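Local coordinates for probable oxidoreductase protein (Rhizobium etli, PDB 4FB5), which is probably an oxidoreductase of the GFO/IDH/MocA family, thought to bind a nicotinamide nucleotide in its Rossmann domain, at residues H213-L218 with L371-S376; E226-D231 with V377-Q382; E250-A255 with S383-R388; M259-D262 with S266-L269. One frame throughout, in Å; residues are numbered along the deposited sequence.

Contact 1. Residues H213-L218 with L371-S376; sequences HPLSLL and LRIEKS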
loop_
_atom_site.group_PDB
_atom_site.type_symbol
_atom_site.label_atom_id
_atom_site.label_comp_id
_atom_site.label_asym_id
_atom_site.label_seq_id
_atom_site.Cartn_x
_atom_site.Cartn_y
_atom_site.Cartn_z
ATOM N N HIS A 213 -12.510 -13.270 18.118
ATOM C CA HIS A 213 -12.785 -12.827 16.765
ATOM C C HIS A 213 -12.000 -13.631 15.712
ATOM O O HIS A 213 -12.594 -14.274 14.821
ATOM C CB HIS A 213 -12.508 -11.343 16.647
ATOM C CG HIS A 213 -13.488 -10.503 17.380
ATOM N ND1 HIS A 213 -14.840 -10.528 17.103
ATOM C CD2 HIS A 213 -13.321 -9.601 18.372
ATOM C CE1 HIS A 213 -15.466 -9.693 17.911
ATOM N NE2 HIS A 213 -14.566 -9.117 18.690
ATOM N N PRO A 214 -10.660 -13.585 15.780
ATOM C CA PRO A 214 -9.953 -14.413 14.810
ATOM C C PRO A 214 -10.390 -15.881 14.864
ATOM O O PRO A 214 -10.516 -16.507 13.824
ATOM C CB PRO A 214 -8.473 -14.230 15.181
ATOM C CG PRO A 214 -8.409 -13.277 16.326
ATOM C CD PRO A 214 -9.764 -12.625 16.441
ATOM N N LEU A 215 -10.648 -16.440 16.047
ATOM C CA LEU A 215 -11.157 -17.817 16.054
ATOM C C LEU A 215 -12.544 -17.862 15.438
ATOM O O LEU A 215 -12.856 -18.800 14.687
ATOM C CB LEU A 215 -11.241 -18.434 17.436
ATOM C CG LEU A 215 -10.058 -18.426 18.364
ATOM C CD1 LEU A 215 -10.540 -19.139 19.587
ATOM C CD2 LEU A 215 -8.834 -19.119 17.764
ATOM N N SER A 216 -13.379 -16.870 15.719
ATOM C CA SER A 216 -14.651 -16.884 15.051
ATOM C C SER A 216 -14.396 -16.891 13.560
ATOM O O SER A 216 -15.109 -17.580 12.820
ATOM C CB SER A 216 -15.566 -15.744 15.484
ATOM O OG SER A 216 -15.246 -14.506 14.887
ATOM N N LEU A 217 -13.345 -16.192 13.099
ATOM C CA LEU A 217 -13.090 -16.237 11.659
ATOM C C LEU A 217 -12.611 -17.605 11.168
ATOM O O LEU A 217 -13.109 -18.103 10.152
ATOM C CB LEU A 217 -12.167 -15.116 11.179
ATOM C CG LEU A 217 -12.728 -13.688 11.269
ATOM C CD1 LEU A 217 -11.569 -12.711 11.072
ATOM C CD2 LEU A 217 -13.884 -13.416 10.279
ATOM N N LEU A 218 -11.669 -18.220 11.890
ATOM C CA LEU A 218 -11.211 -19.534 11.510
ATOM C C LEU A 218 -12.394 -20.522 11.523
ATOM O O LEU A 218 -12.393 -21.522 10.765
ATOM C CB LEU A 218 -10.059 -19.994 12.395
ATOM C CG LEU A 218 -8.841 -19.054 12.366
ATOM C CD1 LEU A 218 -7.683 -19.601 13.089
ATOM C CD2 LEU A 218 -8.397 -18.699 10.969
ATOM N N LEU A 371 -19.539 -21.536 22.558
ATOM C CA LEU A 371 -19.018 -22.258 23.714
ATOM C C LEU A 371 -17.832 -23.067 23.277
ATOM O O LEU A 371 -16.798 -23.193 23.965
ATOM C CB LEU A 371 -20.062 -23.216 24.313
ATOM C CG LEU A 371 -19.408 -24.038 25.455
ATOM C CD1 LEU A 371 -19.312 -23.280 26.791
ATOM C CD2 LEU A 371 -20.040 -25.399 25.636
ATOM N N ARG A 372 -17.997 -23.655 22.109
ATOM C CA ARG A 372 -16.893 -24.443 21.590
ATOM C C ARG A 372 -15.654 -23.525 21.369
ATOM O O ARG A 372 -14.542 -23.912 21.717
ATOM C CB ARG A 372 -17.338 -25.325 20.383
ATOM C CG ARG A 372 -16.234 -26.180 19.745
ATOM C CD ARG A 372 -15.485 -27.025 20.694
ATOM N NE ARG A 372 -14.467 -27.818 20.009
ATOM C CZ ARG A 372 -13.172 -27.485 19.887
ATOM N NH1 ARG A 372 -12.683 -26.339 20.391
ATOM N NH2 ARG A 372 -12.347 -28.315 19.266
ATOM N N ILE A 373 -15.882 -22.321 20.840
ATOM C CA ILE A 373 -14.829 -21.317 20.678
ATOM C C ILE A 373 -14.184 -20.945 22.023
ATOM O O ILE A 373 -12.923 -20.943 22.160
ATOM C CB ILE A 373 -15.329 -20.066 19.939
ATOM C CG1 ILE A 373 -15.230 -20.300 18.423
ATOM C CG2 ILE A 373 -14.497 -18.854 20.329
ATOM C CD1 ILE A 373 -16.207 -19.490 17.570
ATOM N N GLU A 374 -15.024 -20.703 23.027
ATOM C CA GLU A 374 -14.473 -20.415 24.318
ATOM C C GLU A 374 -13.754 -21.584 24.912
ATOM O O GLU A 374 -12.732 -21.408 25.604
ATOM C CB GLU A 374 -15.517 -19.854 25.238
ATOM C CG GLU A 374 -15.936 -18.468 24.717
ATOM C CD GLU A 374 -16.883 -17.752 25.625
ATOM O OE1 GLU A 374 -16.669 -17.882 26.847
ATOM O OE2 GLU A 374 -17.822 -17.070 25.107
ATOM N N LYS A 375 -14.209 -22.789 24.620
ATOM C CA LYS A 375 -13.402 -23.948 25.004
ATOM C C LYS A 375 -11.945 -23.798 24.519
ATOM O O LYS A 375 -10.987 -23.944 25.310
ATOM C CB LYS A 375 -14.015 -25.248 24.471
ATOM C CG LYS A 375 -13.551 -26.465 25.238
ATOM C CD LYS A 375 -14.319 -27.690 24.884
ATOM C CE LYS A 375 -13.566 -28.869 25.504
ATOM N NZ LYS A 375 -13.451 -30.006 24.527
ATOM N N SER A 376 -11.768 -23.459 23.235
ATOM C CA SER A 376 -10.392 -23.225 22.714
ATOM C C SER A 376 -9.626 -22.113 23.445
ATOM O O SER A 376 -8.444 -22.235 23.667
ATOM C CB SER A 376 -10.419 -22.994 21.217
ATOM O OG SER A 376 -11.515 -23.698 20.617
#

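Contact 2. Residues E226-D231 with V377-Q382; sequences EAVITD and VHAMAQ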
loop_
_atom_site.group_PDB
_atom_site.type_symbol
_atom_site.label_atom_id
_atom_site.label_comp_id
_atom_site.label_asym_id
_atom_site.label_seq_id
_atom_site.Cartn_x
_atom_site.Cartn_y
_atom_site.Cartn_z
ATOM N N GLU A 226 -8.061 -27.542 17.350
ATOM C CA GLU A 226 -7.905 -28.921 17.855
ATOM C C GLU A 226 -6.749 -29.166 18.775
ATOM O O GLU A 226 -6.883 -29.931 19.709
ATOM C CB GLU A 226 -7.944 -29.954 16.728
ATOM C CG GLU A 226 -9.359 -30.050 16.114
ATOM C CD GLU A 226 -9.379 -30.695 14.706
ATOM O OE1 GLU A 226 -8.357 -31.353 14.311
ATOM O OE2 GLU A 226 -10.434 -30.542 14.006
ATOM N N ALA A 227 -5.625 -28.533 18.528
ATOM C CA ALA A 227 -4.553 -28.528 19.485
ATOM C C ALA A 227 -4.018 -27.097 19.472
ATOM O O ALA A 227 -4.176 -26.411 18.468
ATOM C CB ALA A 227 -3.508 -29.506 19.079
ATOM N N VAL A 228 -3.420 -26.641 20.576
ATOM C CA VAL A 228 -2.913 -25.280 20.726
ATOM C C VAL A 228 -1.693 -25.283 21.618
ATOM O O VAL A 228 -1.596 -26.124 22.491
ATOM C CB VAL A 228 -3.963 -24.273 21.309
ATOM C CG1 VAL A 228 -5.223 -24.207 20.426
ATOM C CG2 VAL A 228 -4.327 -24.567 22.776
ATOM N N ILE A 229 -0.736 -24.387 21.376
ATOM C CA ILE A 229 0.230 -24.077 22.404
ATOM C C ILE A 229 0.580 -22.573 22.393
ATOM O O ILE A 229 0.950 -22.019 21.349
ATOM C CB ILE A 229 1.484 -24.907 22.367
ATOM C CG1 ILE A 229 2.410 -24.398 23.474
ATOM C CG2 ILE A 229 2.220 -24.715 21.045
ATOM C CD1 ILE A 229 3.392 -25.379 24.055
ATOM N N THR A 230 0.541 -21.967 23.585
ATOM C CA THR A 230 0.472 -20.553 23.741
ATOM C C THR A 230 1.662 -19.937 24.464
ATOM O O THR A 230 2.099 -20.458 25.463
ATOM C CB THR A 230 -0.766 -20.283 24.514
ATOM O OG1 THR A 230 -1.868 -20.841 23.787
ATOM C CG2 THR A 230 -0.982 -18.807 24.694
ATOM N N ASP A 231 2.193 -18.839 23.932
ATOM C CA ASP A 231 3.108 -17.964 24.661
ATOM C C ASP A 231 2.332 -16.676 24.927
ATOM O O ASP A 231 1.545 -16.241 24.084
ATOM C CB ASP A 231 4.397 -17.679 23.880
ATOM C CG ASP A 231 5.468 -17.050 24.761
ATOM O OD1 ASP A 231 5.209 -16.961 25.988
ATOM O OD2 ASP A 231 6.551 -16.630 24.272
ATOM N N VAL A 377 -10.322 -21.050 23.851
ATOM C CA VAL A 377 -9.687 -20.016 24.625
ATOM C C VAL A 377 -9.112 -20.566 25.924
ATOM O O VAL A 377 -7.917 -20.341 26.232
ATOM C CB VAL A 377 -10.620 -18.830 24.919
ATOM C CG1 VAL A 377 -9.863 -17.762 25.681
ATOM C CG2 VAL A 377 -11.175 -18.259 23.628
ATOM N N HIS A 378 -9.941 -21.311 26.677
ATOM C CA HIS A 378 -9.520 -21.801 28.019
ATOM C C HIS A 378 -8.302 -22.704 27.862
ATOM O O HIS A 378 -7.328 -22.640 28.646
ATOM C CB HIS A 378 -10.681 -22.450 28.771
ATOM C CG HIS A 378 -11.792 -21.496 29.138
ATOM N ND1 HIS A 378 -11.642 -20.497 30.080
ATOM C CD2 HIS A 378 -13.082 -21.409 28.707
ATOM C CE1 HIS A 378 -12.775 -19.814 30.187
ATOM N NE2 HIS A 378 -13.669 -20.345 29.361
ATOM N N ALA A 379 -8.335 -23.488 26.790
ATOM C CA ALA A 379 -7.207 -24.358 26.402
ATOM C C ALA A 379 -5.931 -23.598 26.146
ATOM O O ALA A 379 -4.851 -24.002 26.584
ATOM C CB ALA A 379 -7.572 -25.126 25.185
HETATM N N MSE A 380 -6.058 -22.465 25.467
HETATM C CA MSE A 380 -4.894 -21.622 25.225
HETATM C C MSE A 380 -4.268 -21.108 26.514
HETATM O O MSE A 380 -3.062 -21.154 26.663
HETATM C CB MSE A 380 -5.232 -20.503 24.259
HETATM C CG MSE A 380 -5.583 -21.019 22.873
HETATM SE SE MSE A 380 -6.551 -19.720 21.712
HETATM C CE MSE A 380 -7.258 -20.953 20.342
ATOM N N ALA A 381 -5.079 -20.642 27.453
ATOM C CA ALA A 381 -4.528 -20.186 28.713
ATOM C C ALA A 381 -3.835 -21.353 29.465
ATOM O O ALA A 381 -2.656 -21.262 29.945
ATOM C CB ALA A 381 -5.592 -19.589 29.537
ATOM N N GLN A 382 -4.547 -22.468 29.531
ATOM C CA GLN A 382 -4.015 -23.601 30.228
ATOM C C GLN A 382 -2.718 -23.909 29.526
ATOM O O GLN A 382 -1.630 -24.023 30.145
ATOM C CB GLN A 382 -4.981 -24.780 30.144
ATOM C CG GLN A 382 -4.422 -25.989 30.835
ATOM C CD GLN A 382 -5.352 -27.215 30.820
ATOM O OE1 GLN A 382 -6.231 -27.364 29.951
ATOM N NE2 GLN A 382 -5.104 -28.136 31.770
#

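Contact 3. Residues E250-A255 with S383-R388; sequences ENHDAA and SFHERR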
loop_
_atom_site.group_PDB
_atom_site.type_symbol
_atom_site.label_atom_id
_atom_site.label_comp_id
_atom_site.label_asym_id
_atom_site.label_seq_id
_atom_site.Cartn_x
_atom_site.Cartn_y
_atom_site.Cartn_z
ATOM N N GLU A 250 -2.640 -8.611 36.193
ATOM C CA GLU A 250 -2.958 -10.001 36.562
ATOM C C GLU A 250 -3.045 -10.943 35.347
ATOM O O GLU A 250 -2.999 -12.197 35.466
ATOM C CB GLU A 250 -4.298 -10.003 37.297
ATOM C CG GLU A 250 -4.186 -9.426 38.689
ATOM C CD GLU A 250 -5.521 -9.369 39.448
ATOM O OE1 GLU A 250 -6.492 -10.080 39.107
ATOM O OE2 GLU A 250 -5.597 -8.585 40.417
ATOM N N ASN A 251 -3.101 -10.267 34.205
ATOM C CA ASN A 251 -3.605 -10.630 32.918
ATOM C C ASN A 251 -2.464 -10.518 31.960
ATOM O O ASN A 251 -1.378 -9.969 32.286
ATOM C CB ASN A 251 -4.483 -9.441 32.485
ATOM C CG ASN A 251 -5.864 -9.809 32.302
ATOM O OD1 ASN A 251 -6.187 -10.952 32.455
ATOM N ND2 ASN A 251 -6.711 -8.880 31.977
ATOM N N HIS A 252 -2.776 -10.870 30.724
ATOM C CA HIS A 252 -1.813 -10.837 29.647
ATOM C C HIS A 252 -2.370 -10.046 28.455
ATOM O O HIS A 252 -3.470 -10.304 27.977
ATOM C CB HIS A 252 -1.440 -12.262 29.267
ATOM C CG HIS A 252 -0.575 -12.924 30.281
ATOM N ND1 HIS A 252 -1.087 -13.714 31.294
ATOM C CD2 HIS A 252 0.770 -12.860 30.485
ATOM C CE1 HIS A 252 -0.089 -14.139 32.053
ATOM N NE2 HIS A 252 1.046 -13.626 31.598
ATOM N N ASP A 253 -1.630 -9.060 27.991
ATOM C CA ASP A 253 -2.116 -8.229 26.902
ATOM C C ASP A 253 -1.719 -8.759 25.530
ATOM O O ASP A 253 -2.061 -8.183 24.514
ATOM C CB ASP A 253 -1.673 -6.794 27.108
ATOM C CG ASP A 253 -2.562 -6.079 28.100
ATOM O OD1 ASP A 253 -3.794 -5.987 27.847
ATOM O OD2 ASP A 253 -2.068 -5.624 29.149
ATOM N N ALA A 254 -1.044 -9.893 25.499
ATOM C CA ALA A 254 -0.576 -10.454 24.236
ATOM C C ALA A 254 -0.454 -11.986 24.309
ATOM O O ALA A 254 -0.021 -12.553 25.329
ATOM C CB ALA A 254 0.784 -9.808 23.819
ATOM N N ALA A 255 -0.801 -12.628 23.209
ATOM C CA ALA A 255 -0.841 -14.069 23.103
ATOM C C ALA A 255 -0.521 -14.515 21.679
ATOM O O ALA A 255 -1.030 -13.997 20.682
ATOM C CB ALA A 255 -2.192 -14.594 23.521
ATOM N N SER A 383 -2.827 -23.981 28.208
ATOM C CA SER A 383 -1.690 -24.254 27.412
ATOM C C SER A 383 -0.458 -23.482 27.838
ATOM O O SER A 383 0.655 -23.970 27.629
ATOM C CB SER A 383 -2.041 -23.983 25.969
ATOM O OG SER A 383 -0.888 -24.054 25.175
ATOM N N PHE A 384 -0.619 -22.295 28.431
ATOM C CA PHE A 384 0.526 -21.406 28.692
ATOM C C PHE A 384 1.038 -21.630 30.066
ATOM O O PHE A 384 2.249 -21.646 30.333
ATOM C CB PHE A 384 0.123 -19.923 28.574
ATOM C CG PHE A 384 1.151 -18.960 29.128
ATOM C CD1 PHE A 384 2.352 -18.763 28.480
ATOM C CD2 PHE A 384 0.923 -18.280 30.309
ATOM C CE1 PHE A 384 3.319 -17.875 28.987
ATOM C CE2 PHE A 384 1.886 -17.408 30.834
ATOM C CZ PHE A 384 3.086 -17.210 30.180
ATOM N N HIS A 385 0.092 -21.753 30.977
ATOM C CA HIS A 385 0.440 -22.017 32.371
ATOM C C HIS A 385 1.080 -23.401 32.582
ATOM O O HIS A 385 2.053 -23.537 33.341
ATOM C CB HIS A 385 -0.772 -21.750 33.243
ATOM C CG HIS A 385 -1.058 -20.290 33.366
ATOM N ND1 HIS A 385 -0.144 -19.397 33.907
ATOM C CD2 HIS A 385 -2.127 -19.553 32.976
ATOM C CE1 HIS A 385 -0.651 -18.176 33.856
ATOM N NE2 HIS A 385 -1.851 -18.241 33.293
ATOM N N GLU A 386 0.588 -24.398 31.841
ATOM C CA GLU A 386 1.178 -25.744 31.878
ATOM C C GLU A 386 2.351 -25.926 30.906
ATOM O O GLU A 386 2.905 -27.007 30.831
ATOM C CB GLU A 386 0.102 -26.816 31.672
ATOM C CG GLU A 386 -0.772 -27.010 32.903
ATOM C CD GLU A 386 -2.046 -27.762 32.599
ATOM O OE1 GLU A 386 -2.034 -28.635 31.674
ATOM O OE2 GLU A 386 -3.078 -27.472 33.273
ATOM N N ARG A 387 2.697 -24.876 30.151
ATOM C CA ARG A 387 3.809 -24.903 29.232
ATOM C C ARG A 387 3.873 -26.124 28.314
ATOM O O ARG A 387 4.949 -26.661 28.047
ATOM C CB ARG A 387 5.108 -24.712 30.005
ATOM C CG ARG A 387 5.452 -23.242 30.110
ATOM C CD ARG A 387 6.720 -22.951 30.924
ATOM N NE ARG A 387 7.948 -23.516 30.341
ATOM C CZ ARG A 387 8.755 -22.908 29.459
ATOM N NH1 ARG A 387 8.483 -21.687 28.984
ATOM N NH2 ARG A 387 9.854 -23.535 29.039
ATOM N N ARG A 388 2.733 -26.558 27.794
ATOM C CA ARG A 388 2.727 -27.772 26.957
ATOM C C ARG A 388 1.629 -27.694 25.868
ATOM O O ARG A 388 0.637 -26.988 26.033
ATOM C CB ARG A 388 2.518 -29.027 27.852
ATOM C CG ARG A 388 1.220 -28.988 28.706
ATOM C CD ARG A 388 0.846 -30.254 29.461
ATOM N NE ARG A 388 -0.535 -30.130 29.962
ATOM C CZ ARG A 388 -1.581 -30.870 29.537
ATOM N NH1 ARG A 388 -1.397 -31.877 28.632
ATOM N NH2 ARG A 388 -2.817 -30.618 30.041
#

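Contact 4. Residues M259-D262 with S266-L269; sequences MRLD and SAVL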
loop_
_atom_site.group_PDB
_atom_site.type_symbol
_atom_site.label_atom_id
_atom_site.label_comp_id
_atom_site.label_asym_id
_atom_site.label_seq_id
_atom_site.Cartn_x
_atom_site.Cartn_y
_atom_site.Cartn_z
HETATM N N MSE A 259 -1.334 -23.500 16.282
HETATM C CA MSE A 259 -2.505 -24.362 16.379
HETATM C C MSE A 259 -2.616 -25.395 15.265
HETATM O O MSE A 259 -1.767 -25.485 14.393
HETATM C CB MSE A 259 -3.801 -23.561 16.435
HETATM C CG MSE A 259 -3.653 -22.164 16.961
HETATM SE SE MSE A 259 -5.335 -21.107 16.937
HETATM C CE MSE A 259 -5.336 -20.524 15.064
ATOM N N ARG A 260 -3.683 -26.182 15.347
ATOM C CA ARG A 260 -4.093 -27.110 14.313
ATOM C C ARG A 260 -5.599 -27.025 14.263
ATOM O O ARG A 260 -6.255 -27.148 15.275
ATOM C CB ARG A 260 -3.663 -28.528 14.670
ATOM C CG ARG A 260 -2.166 -28.733 14.628
ATOM C CD ARG A 260 -1.741 -29.001 13.214
ATOM N NE ARG A 260 -0.302 -28.984 13.015
ATOM C CZ ARG A 260 0.270 -29.160 11.830
ATOM N NH1 ARG A 260 -0.485 -29.352 10.744
ATOM N NH2 ARG A 260 1.591 -29.143 11.729
ATOM N N LEU A 261 -6.162 -26.763 13.106
ATOM C CA LEU A 261 -7.593 -26.782 13.026
ATOM C C LEU A 261 -8.065 -28.095 12.455
ATOM O O LEU A 261 -7.275 -29.002 12.121
ATOM C CB LEU A 261 -8.105 -25.680 12.124
ATOM C CG LEU A 261 -7.471 -24.308 12.206
ATOM C CD1 LEU A 261 -7.672 -23.559 10.891
ATOM C CD2 LEU A 261 -8.066 -23.537 13.380
ATOM N N ASP A 262 -9.386 -28.161 12.358
ATOM C CA ASP A 262 -10.113 -29.123 11.560
ATOM C C ASP A 262 -9.371 -29.392 10.275
ATOM O O ASP A 262 -8.989 -28.442 9.549
ATOM C CB ASP A 262 -11.470 -28.530 11.206
ATOM C CG ASP A 262 -12.621 -29.398 11.666
ATOM O OD1 ASP A 262 -12.716 -30.578 11.190
ATOM O OD2 ASP A 262 -13.427 -28.885 12.503
ATOM N N SER A 266 -2.547 -26.028 9.626
ATOM C CA SER A 266 -1.639 -25.490 10.579
ATOM C C SER A 266 -1.839 -23.975 10.634
ATOM O O SER A 266 -1.873 -23.319 9.605
ATOM C CB SER A 266 -0.249 -25.863 10.150
ATOM O OG SER A 266 0.628 -24.767 10.306
ATOM N N ALA A 267 -2.003 -23.417 11.831
ATOM C CA ALA A 267 -2.437 -22.034 11.944
ATOM C C ALA A 267 -1.652 -21.312 13.024
ATOM O O ALA A 267 -1.260 -21.915 13.992
ATOM C CB ALA A 267 -3.945 -21.969 12.186
ATOM N N VAL A 268 -1.332 -20.049 12.812
ATOM C CA VAL A 268 -0.720 -19.222 13.844
ATOM C C VAL A 268 -1.698 -18.126 14.144
ATOM O O VAL A 268 -2.258 -17.557 13.216
ATOM C CB VAL A 268 0.590 -18.609 13.399
ATOM C CG1 VAL A 268 1.248 -17.861 14.539
ATOM C CG2 VAL A 268 1.529 -19.698 12.928
ATOM N N LEU A 269 -1.924 -17.876 15.429
ATOM C CA LEU A 269 -2.762 -16.767 15.937
ATOM C C LEU A 269 -1.934 -15.832 16.855
ATOM O O LEU A 269 -1.166 -16.269 17.701
ATOM C CB LEU A 269 -3.966 -17.291 16.690
ATOM C CG LEU A 269 -5.115 -16.336 17.006
ATOM C CD1 LEU A 269 -6.405 -17.124 16.956
ATOM C CD2 LEU A 269 -4.981 -15.570 18.340
#

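Contact 1. Residues H213-L218 with L371-S376
Leu215 meets a flat group across this interface, the peptide carbonyl of Ile373, whose O lies 3.9 Å from Leu215 CD1. Two others take the hydroxyls of the participating serines. His213 O takes Ser216 OG in the carbonyl plane, on a lone pair, at 2.7 Å, besides the helical N-H of Leu217. The carbonyl of Arg372 is approached from opposite faces of its plane by the OG and the backbone N of Ser376, OG lying 24° out of the plane. Each hydroxyl is thus turned back onto its own helix, and side chains meet through carbon, touching one oxygen, Ile373 O. The segment axes approach to 10.3 Å, with their N-to-C directions 121° apart. Here helix 367-385 packs on helix 206-221, which in turn rests on the large mixed sheet through Pro214 on Val180 and Leu218 on Met259. The same C-terminal helix reaches the Rossmann part of the chain, where Leu371 touches helix 131-143 and Glu374 bonds to the backbone N of Met127. With chi1 of -85°, Ile373 has CG2 anti to its backbone N and 4.0 Å from Leu215 CD1; the two side chains slide past each other in opposite directions. The other branch of Ile373 ends with CD1 3.9 Å from Ser216 CA, against the backbone of the facing helix. Leu215 CD1 also touches Ser376 CB at 4.2 Å, one turn further along.

Contact 2. Residues E226-D231 with V377-Q382
Met380, modelled as selenomethionine, runs from Thr230 back toward Val228 of the facing strand. Its CB lies 3.4 Å from Thr230 OG1. At CG it touches both residues, with Val228 CG2 at 3.8 Å on the strand side. The chain then stays extended beyond CG, which carries it obliquely back toward the start of the strand until CE comes to rest 3.8 Å from Val228 CG1. Both branches of Val228 are therefore used on one side chain, which crosses Val228 at about a right angle; CG2 in addition reaches Ala379 CB, 4.1 Å away. Val228 and Thr230 point at the helix, while Ile229 and Asp231 between and after them point away, the alternation of an extended strand. Strand 225-233 belongs to the large mixed sheet of the C-terminal domain, and helix 367-385 covers one face of it, the segment axes 7.0 Å apart. From the other face Ile229 packs on Trp389 of the second subunit, and Asp231 forms a salt bridge with Arg260 of that subunit. At its start the strand carries a classic beta bulge, Glu226 and Ala227 both facing Arg260 of their own chain. Thr230 OG1 gives a polar tie to the helix, donating to Met380 O over 3.1 Å; the bond arrives from the side, with a C=O...OG1 angle of 105° and OG1 30° out of the carbonyl plane. Ser383 OG, bonded to the backbone N of Thr230, gives a second. A valine in place of Thr230 would probably leave the Met380 carbonyl without this donor, although the Ser383 bond would remain.

Contact 3. Residues E250-A255 with S383-R388
His252 and Phe384 form a T-shaped aromatic pair, the edge of Phe384 directed at the face of His252. The evidence is a ring-plane angle of 69° with centroids 5.3 Å apart; the phenyl CE2 does the touching, 3.9 Å from His252 NE2. A second aromatic contact lies within the helix end: Phe384 CD2 sits 3.8 Å above the plane of the His385 ring, over its centre. His385 reaches His252 more loosely, the two CE1 atoms being 4.5 Å apart. This cluster joins the last turn of helix 367-385 to the loop leading into strand 254-261, at the protein surface. Among the backbone bonds, Arg388 N to Ser383 O and Arg387 N to Phe384 O make the pattern of a Schellman motif around the positive phi of Arg387 (48°), though both are weak. Charged groups make up the last kind. Arg388 grips Glu386 OE1 side-on with NE and NH2, both at 2.7 Å, and the carboxylate oxygen lies in the guanidinium plane; Glu386 and Arg388 also touch a crystal neighbour. Arg387 instead turns to the second subunit, where it forms a salt bridge with Glu391 and a cation-pi contact with Trp389 of that chain.

Contact 4. Residues M259-D262 with S266-L269
Met259 and Ala267 are paired through both of their backbone N-H and C=O groups. Met259 N donates to Ala267 O over 2.8 Å, with an N-H...O angle of 141°. The return bond, Ala267 N to Met259 O, is longer at 3.3 Å but straighter, 168°, and its donor stands well above the carbonyl plane and not on a lone pair. Arg260 and Ser266 form the adjoining non-hydrogen-bonded pair, so their backbone groups look outward: Arg260 bonds to Glu226 and Ala227, Ser266 to Asn176 and Val178. The register is that of an antiparallel beta hairpin, strands 254-261 and 266-272, in the interior of the large mixed sheet. Arg260 lays one guanidinium face over Ser266 CB, 3.5 Å from NH1, a bend at chi2 (-83°) bringing the group back over the neighbouring strand. Its NH1 donates to Gly264 O in the hairpin turn, and its NH2 forms a salt bridge with Asp231 of the second subunit. An alanine at Arg260 would probably leave that aspartate without its charge partner and the Gly264 carbonyl without this donor, and take away the guanidinium face over Ser266 CB. On the opposite face, the one covered by helix 206-221, the contacts are apolar: Met259 (selenomethionine) bends at chi3 so that CE reaches Ala267 CB at 3.5 Å and Leu269 CB at 3.9 Å, while Leu261 CG lies 4.2 Å from Ala267 CB.

How the contacts relate
From the N terminus, the chain passes through the Rossmann part before the first segments appear: 213-218, 226-231 and 250-255 open contacts 1, 2 and 3 in turn. Contact 4 then opens and closes within one hairpin, nested inside the loops of the other three. Much later helix 367-385 closes contacts 1, 2 and 3 in the order they opened, so these loops cross pairwise. One helix thus ties helix 206-221, strand 225-233 and the loop before strand 254-261 together. Contact 4 touches contact 1 through Leu215 and Leu269, and contact 2 through Glu226 and Arg260; its centre is about 17 Å from that of contact 3.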